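Local coordinates for protein acetylene hydratase (Pelobacter acetylenicus, PDB 2E7Z) that catalyses the non-redox hydration of acetylene to acetaldehyde, using a tungsten-bis(molybdopterin guanine dinucleotide) cofactor together with one [4Fe-4S] cluster, at residues I78-D81 with Q82-E86; Y492-I495 with R496-V500. All blocks are in the same frame, centred on the assembly; numbering follows the deposited sequence. Where two conformers were deposited one is given.

Contact 1: I78-D81 with Q82-E86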
loop_
_atom_site.group_PDB
_atom_site.type_symbol
_atom_site.label_atom_id
_atom_site.label_comp_id
_atom_site.label_asym_id
_atom_site.label_seq_id
_atom_site.Cartn_x
_atom_site.Cartn_y
_atom_site.Cartn_z
ATOM N N ILE A 78 -12.544 27.971 -11.025
ATOM C CA ILE A 78 -13.008 27.846 -12.414
ATOM C C ILE A 78 -14.004 26.703 -12.530
ATOM O O ILE A 78 -14.236 25.981 -11.561
ATOM C CB ILE A 78 -11.858 27.725 -13.489
ATOM C CG1 ILE A 78 -10.869 26.596 -13.175
ATOM C CG2 ILE A 78 -11.179 29.090 -13.730
ATOM C CD1 ILE A 78 -10.018 26.214 -14.399
ATOM N N SER A 79 -14.593 26.541 -13.711
ATOM C CA SER A 79 -15.559 25.468 -13.954
ATOM C C SER A 79 -14.828 24.177 -14.252
ATOM O O SER A 79 -13.685 24.213 -14.689
ATOM C CB SER A 79 -16.442 25.816 -15.165
ATOM O OG SER A 79 -15.678 25.926 -16.363
ATOM N N TRP A 80 -15.491 23.041 -14.037
ATOM C CA TRP A 80 -14.953 21.757 -14.539
ATOM C C TRP A 80 -14.685 21.810 -16.051
ATOM O O TRP A 80 -13.652 21.362 -16.533
ATOM C CB TRP A 80 -15.918 20.617 -14.227
ATOM C CG TRP A 80 -15.704 20.005 -12.885
ATOM C CD1 TRP A 80 -16.342 20.335 -11.717
ATOM C CD2 TRP A 80 -14.742 18.988 -12.552
ATOM N NE1 TRP A 80 -15.846 19.551 -10.672
ATOM C CE2 TRP A 80 -14.868 18.721 -11.168
ATOM C CE3 TRP A 80 -13.808 18.269 -13.294
ATOM C CZ2 TRP A 80 -14.109 17.750 -10.520
ATOM C CZ3 TRP A 80 -13.036 17.291 -12.637
ATOM C CH2 TRP A 80 -13.193 17.046 -11.275
ATOM N N ASP A 81 -15.632 22.391 -16.796
ATOM C CA ASP A 81 -15.514 22.435 -18.240
ATOM C C ASP A 81 -14.246 23.188 -18.678
ATOM O O ASP A 81 -13.494 22.719 -19.546
ATOM C CB ASP A 81 -16.778 23.103 -18.831
ATOM C CG ASP A 81 -16.832 23.054 -20.352
ATOM O OD1 ASP A 81 -16.721 21.941 -20.905
ATOM O OD2 ASP A 81 -17.018 24.125 -20.996
ATOM N N GLN A 82 -14.012 24.358 -18.071
ATOM C CA GLN A 82 -12.845 25.147 -18.423
ATOM C C GLN A 82 -11.550 24.480 -17.945
ATOM O O GLN A 82 -10.548 24.453 -18.670
ATOM C CB GLN A 82 -12.948 26.563 -17.879
ATOM C CG GLN A 82 -11.824 27.465 -18.371
ATOM C CD GLN A 82 -11.875 27.738 -19.885
ATOM O OE1 GLN A 82 -12.931 27.648 -20.526
ATOM N NE2 GLN A 82 -10.729 28.099 -20.451
ATOM N N ALA A 83 -11.582 23.922 -16.731
ATOM C CA ALA A 83 -10.408 23.213 -16.218
ATOM C C ALA A 83 -10.026 22.072 -17.144
ATOM O O ALA A 83 -8.879 21.945 -17.504
ATOM C CB ALA A 83 -10.673 22.681 -14.806
ATOM N N LEU A 84 -11.009 21.284 -17.557
ATOM C CA LEU A 84 -10.745 20.147 -18.423
ATOM C C LEU A 84 -10.258 20.605 -19.803
ATOM O O LEU A 84 -9.369 19.984 -20.387
ATOM C CB LEU A 84 -12.005 19.291 -18.534
ATOM C CG LEU A 84 -12.434 18.562 -17.257
ATOM C CD1 LEU A 84 -13.964 18.394 -17.225
ATOM C CD2 LEU A 84 -11.733 17.242 -17.163
ATOM N N ASP A 85 -10.847 21.684 -20.330
ATOM C CA ASP A 85 -10.392 22.203 -21.615
ATOM C C ASP A 85 -8.913 22.591 -21.539
ATOM O O ASP A 85 -8.123 22.237 -22.420
ATOM C CB ASP A 85 -11.184 23.445 -22.010
ATOM C CG ASP A 85 -12.576 23.122 -22.556
ATOM O OD1 ASP A 85 -12.920 21.923 -22.739
ATOM O OD2 ASP A 85 -13.314 24.101 -22.809
ATOM N N GLU A 86 -8.546 23.295 -20.468
ATOM C CA GLU A 86 -7.169 23.770 -20.331
ATOM C C GLU A 86 -6.191 22.637 -20.063
ATOM O O GLU A 86 -5.093 22.624 -20.601
ATOM C CB GLU A 86 -7.070 24.839 -19.241
ATOM C CG GLU A 86 -7.817 26.112 -19.654
ATOM C CD GLU A 86 -7.736 27.244 -18.634
ATOM O OE1 GLU A 86 -6.964 27.135 -17.657
ATOM O OE2 GLU A 86 -8.463 28.260 -18.796
#

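Contact 2: Y492-I495 with R496-V500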
loop_
_atom_site.group_PDB
_atom_site.type_symbol
_atom_site.label_atom_id
_atom_site.label_comp_id
_atom_site.label_asym_id
_atom_site.label_seq_id
_atom_site.Cartn_x
_atom_site.Cartn_y
_atom_site.Cartn_z
ATOM N N TYR A 492 -14.294 8.838 -12.420
ATOM C CA TYR A 492 -14.584 8.524 -13.820
ATOM C C TYR A 492 -15.035 9.732 -14.608
ATOM O O TYR A 492 -14.677 9.857 -15.784
ATOM C CB TYR A 492 -15.604 7.387 -13.938
ATOM C CG TYR A 492 -15.886 7.048 -15.402
ATOM C CD1 TYR A 492 -14.858 6.640 -16.259
ATOM C CD2 TYR A 492 -17.162 7.204 -15.947
ATOM C CE1 TYR A 492 -15.100 6.370 -17.616
ATOM C CE2 TYR A 492 -17.402 6.912 -17.298
ATOM C CZ TYR A 492 -16.378 6.519 -18.114
ATOM O OH TYR A 492 -16.637 6.279 -19.434
ATOM N N TYR A 493 -15.784 10.631 -13.957
ATOM C CA TYR A 493 -16.137 11.885 -14.611
ATOM C C TYR A 493 -14.875 12.583 -15.137
ATOM O O TYR A 493 -14.810 12.950 -16.306
ATOM C CB TYR A 493 -16.898 12.782 -13.652
ATOM C CG TYR A 493 -17.259 14.100 -14.243
ATOM C CD1 TYR A 493 -18.417 14.248 -15.012
ATOM C CD2 TYR A 493 -16.437 15.215 -14.061
ATOM C CE1 TYR A 493 -18.748 15.484 -15.563
ATOM C CE2 TYR A 493 -16.745 16.430 -14.641
ATOM C CZ TYR A 493 -17.901 16.541 -15.390
ATOM O OH TYR A 493 -18.257 17.749 -15.936
ATOM N N PHE A 494 -13.882 12.776 -14.271
ATOM C CA PHE A 494 -12.623 13.388 -14.672
ATOM C C PHE A 494 -11.992 12.613 -15.836
ATOM O O PHE A 494 -11.630 13.214 -16.849
ATOM C CB PHE A 494 -11.644 13.448 -13.467
ATOM C CG PHE A 494 -10.225 13.784 -13.853
ATOM C CD1 PHE A 494 -9.913 14.974 -14.479
ATOM C CD2 PHE A 494 -9.190 12.865 -13.658
ATOM C CE1 PHE A 494 -8.612 15.293 -14.852
ATOM C CE2 PHE A 494 -7.869 13.185 -14.034
ATOM C CZ PHE A 494 -7.592 14.411 -14.626
ATOM N N ILE A 495 -11.851 11.299 -15.687
ATOM C CA ILE A 495 -11.155 10.526 -16.723
ATOM C C ILE A 495 -11.898 10.605 -18.069
ATOM O O ILE A 495 -11.285 10.825 -19.119
ATOM C CB ILE A 495 -11.008 9.029 -16.286
ATOM C CG1 ILE A 495 -10.006 8.924 -15.142
ATOM C CG2 ILE A 495 -10.560 8.126 -17.462
ATOM C CD1 ILE A 495 -10.233 7.691 -14.237
ATOM N N ARG A 496 -13.216 10.416 -18.048
ATOM C CA ARG A 496 -13.966 10.419 -19.294
ATOM C C ARG A 496 -13.920 11.782 -19.971
ATOM O O ARG A 496 -13.766 11.885 -21.191
ATOM C CB ARG A 496 -15.420 10.021 -19.080
ATOM C CG ARG A 496 -16.123 9.823 -20.422
ATOM C CD ARG A 496 -17.619 9.593 -20.305
ATOM N NE ARG A 496 -18.066 8.986 -21.573
ATOM C CZ ARG A 496 -18.453 9.649 -22.664
ATOM N NH1 ARG A 496 -18.564 10.981 -22.656
ATOM N NH2 ARG A 496 -18.788 8.964 -23.759
ATOM N N GLU A 497 -14.103 12.836 -19.186
ATOM C CA GLU A 497 -14.096 14.187 -19.754
ATOM C C GLU A 497 -12.744 14.493 -20.400
ATOM O O GLU A 497 -12.669 15.107 -21.466
ATOM C CB GLU A 497 -14.423 15.225 -18.680
ATOM C CG GLU A 497 -15.866 15.181 -18.212
ATOM C CD GLU A 497 -16.842 15.683 -19.252
ATOM O OE1 GLU A 497 -16.511 16.634 -19.987
ATOM O OE2 GLU A 497 -17.960 15.137 -19.305
ATOM N N LEU A 498 -11.663 14.055 -19.772
ATOM C CA LEU A 498 -10.352 14.241 -20.376
ATOM C C LEU A 498 -10.184 13.361 -21.619
ATOM O O LEU A 498 -9.687 13.827 -22.636
ATOM C CB LEU A 498 -9.244 13.985 -19.337
ATOM C CG LEU A 498 -7.811 14.270 -19.766
ATOM C CD1 LEU A 498 -7.600 15.688 -20.324
ATOM C CD2 LEU A 498 -6.904 14.048 -18.564
ATOM N N ALA A 499 -10.599 12.095 -21.536
ATOM C CA ALA A 499 -10.491 11.167 -22.662
ATOM C C ALA A 499 -11.199 11.720 -23.883
ATOM O O ALA A 499 -10.665 11.668 -24.988
ATOM C CB ALA A 499 -11.082 9.843 -22.277
ATOM N N VAL A 500 -12.404 12.253 -23.705
ATOM C CA VAL A 500 -13.130 12.827 -24.839
ATOM C C VAL A 500 -12.318 13.947 -25.497
ATOM O O VAL A 500 -12.153 13.970 -26.725
ATOM C CB VAL A 500 -14.537 13.300 -24.414
ATOM C CG1 VAL A 500 -15.206 14.127 -25.520
ATOM C CG2 VAL A 500 -15.415 12.100 -24.005
HETATM O O HOH W 1 -20.240 17.346 -18.469
#

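Contact 1: I78-D81 with Q82-E86
S79 is the N-cap of helix 80-98, two residues after strand 75-77, and caps it by accepting from Q82. S79 OG takes the amide hydrogen of Q82 N at 2.9 Å in a fairly straight bond. The hydroxyl oxygen is placed for this by a chi1 of 63°, which sets it between the backbone N and the carbonyl carbon and turns it back over the first turn. S79 O, W80 O and D81 O then receive A83 N, L84 N and D85 N, the regular i to i+4 ladder. Ahead of the cap, I78 CD1 packs on A83 CB at 3.6 Å, and both side chains rest on strand 452-455, I78 on Y452 and A83 on L454.

The indole of W80 is buried, and its NE1 is satisfied by the carbonyl of E487. L84 CD1 comes to the edge of the six-membered ring, near its plane, 3.9 Å from CE3. The L84 side chain also packs on F494, E497 and R501 of helix 491-501. Cutting L84 back to an alanine here is likely to leave the indole edge without its methyl neighbour and open a gap between the two helices.

On the polar side, D81 OD2 and D85 OD2 stand 4.1 Å apart with their carboxylate planes turned 66° against each other. The like charges are probably offset by R501, which forms salt bridges with both aspartates. E86 OE1 forms a salt bridge with K64 NZ and a hydrogen bond with Y452 OH. The bend of the Q82 chain at chi2 carries its amide along the helix, where NE2 donates to E86 OE2 at 2.8 Å, almost straight at 176° and on the anti side of the carboxylate.

Contact 2: Y492-I495 with R496-V500
R496 lies against the ring of Y492 one helical turn earlier, and E497 does the same with Y493, two i to i+4 pairs side by side on helix 491-501. R496 CB makes a CH-pi contact over one face of the Y492 ring, offset toward its rim and 4.0 Å from the centroid. The extended chain then runs on past the phenol, CD reaching 3.6 Å from Y492 OH. That hydroxyl lies at the edge of the guanidinium, whose plane is turned 71° from the ring; the two polar ends are held by the following loop, Y492 OH by the carbonyl of W510 and R496 NH2 by that of F508.

E497 CG is centred over a face of Y493, 3.8 Å from the ring centroid, in a second CH-pi contact. A bend at chi2 (-71°) folds the carboxylate back toward the phenol, where one water links E497 OE2 to Y493 OH; E497 OE1 makes a salt bridge with R501.

I495 faces helix 118-126. F494 and L498 lie side by side, packing against helix 80-98 and against strand 408-412 of the mixed sheet.

Contacts 1 and 2 lie on neighbouring helices, 80-98 and 491-501, with their centres 12 Å apart, and they touch directly. L84 is the main link: its CD1 reaches E497 CB at 3.5 Å, and its CD2 lies 4.0 Å from F494 CD1. Beside it W80 meets Y493 edge-to-face, W80 CE3 being 3.7 Å from Y493 CE2. Neither contact enters the cofactor site, but both come near its wall. The side chains of W80 and F494 lie about 4 and 5 Å from that of Y439, a residue that binds the tungsten cofactor, and each is about 9 Å from a bound MGD.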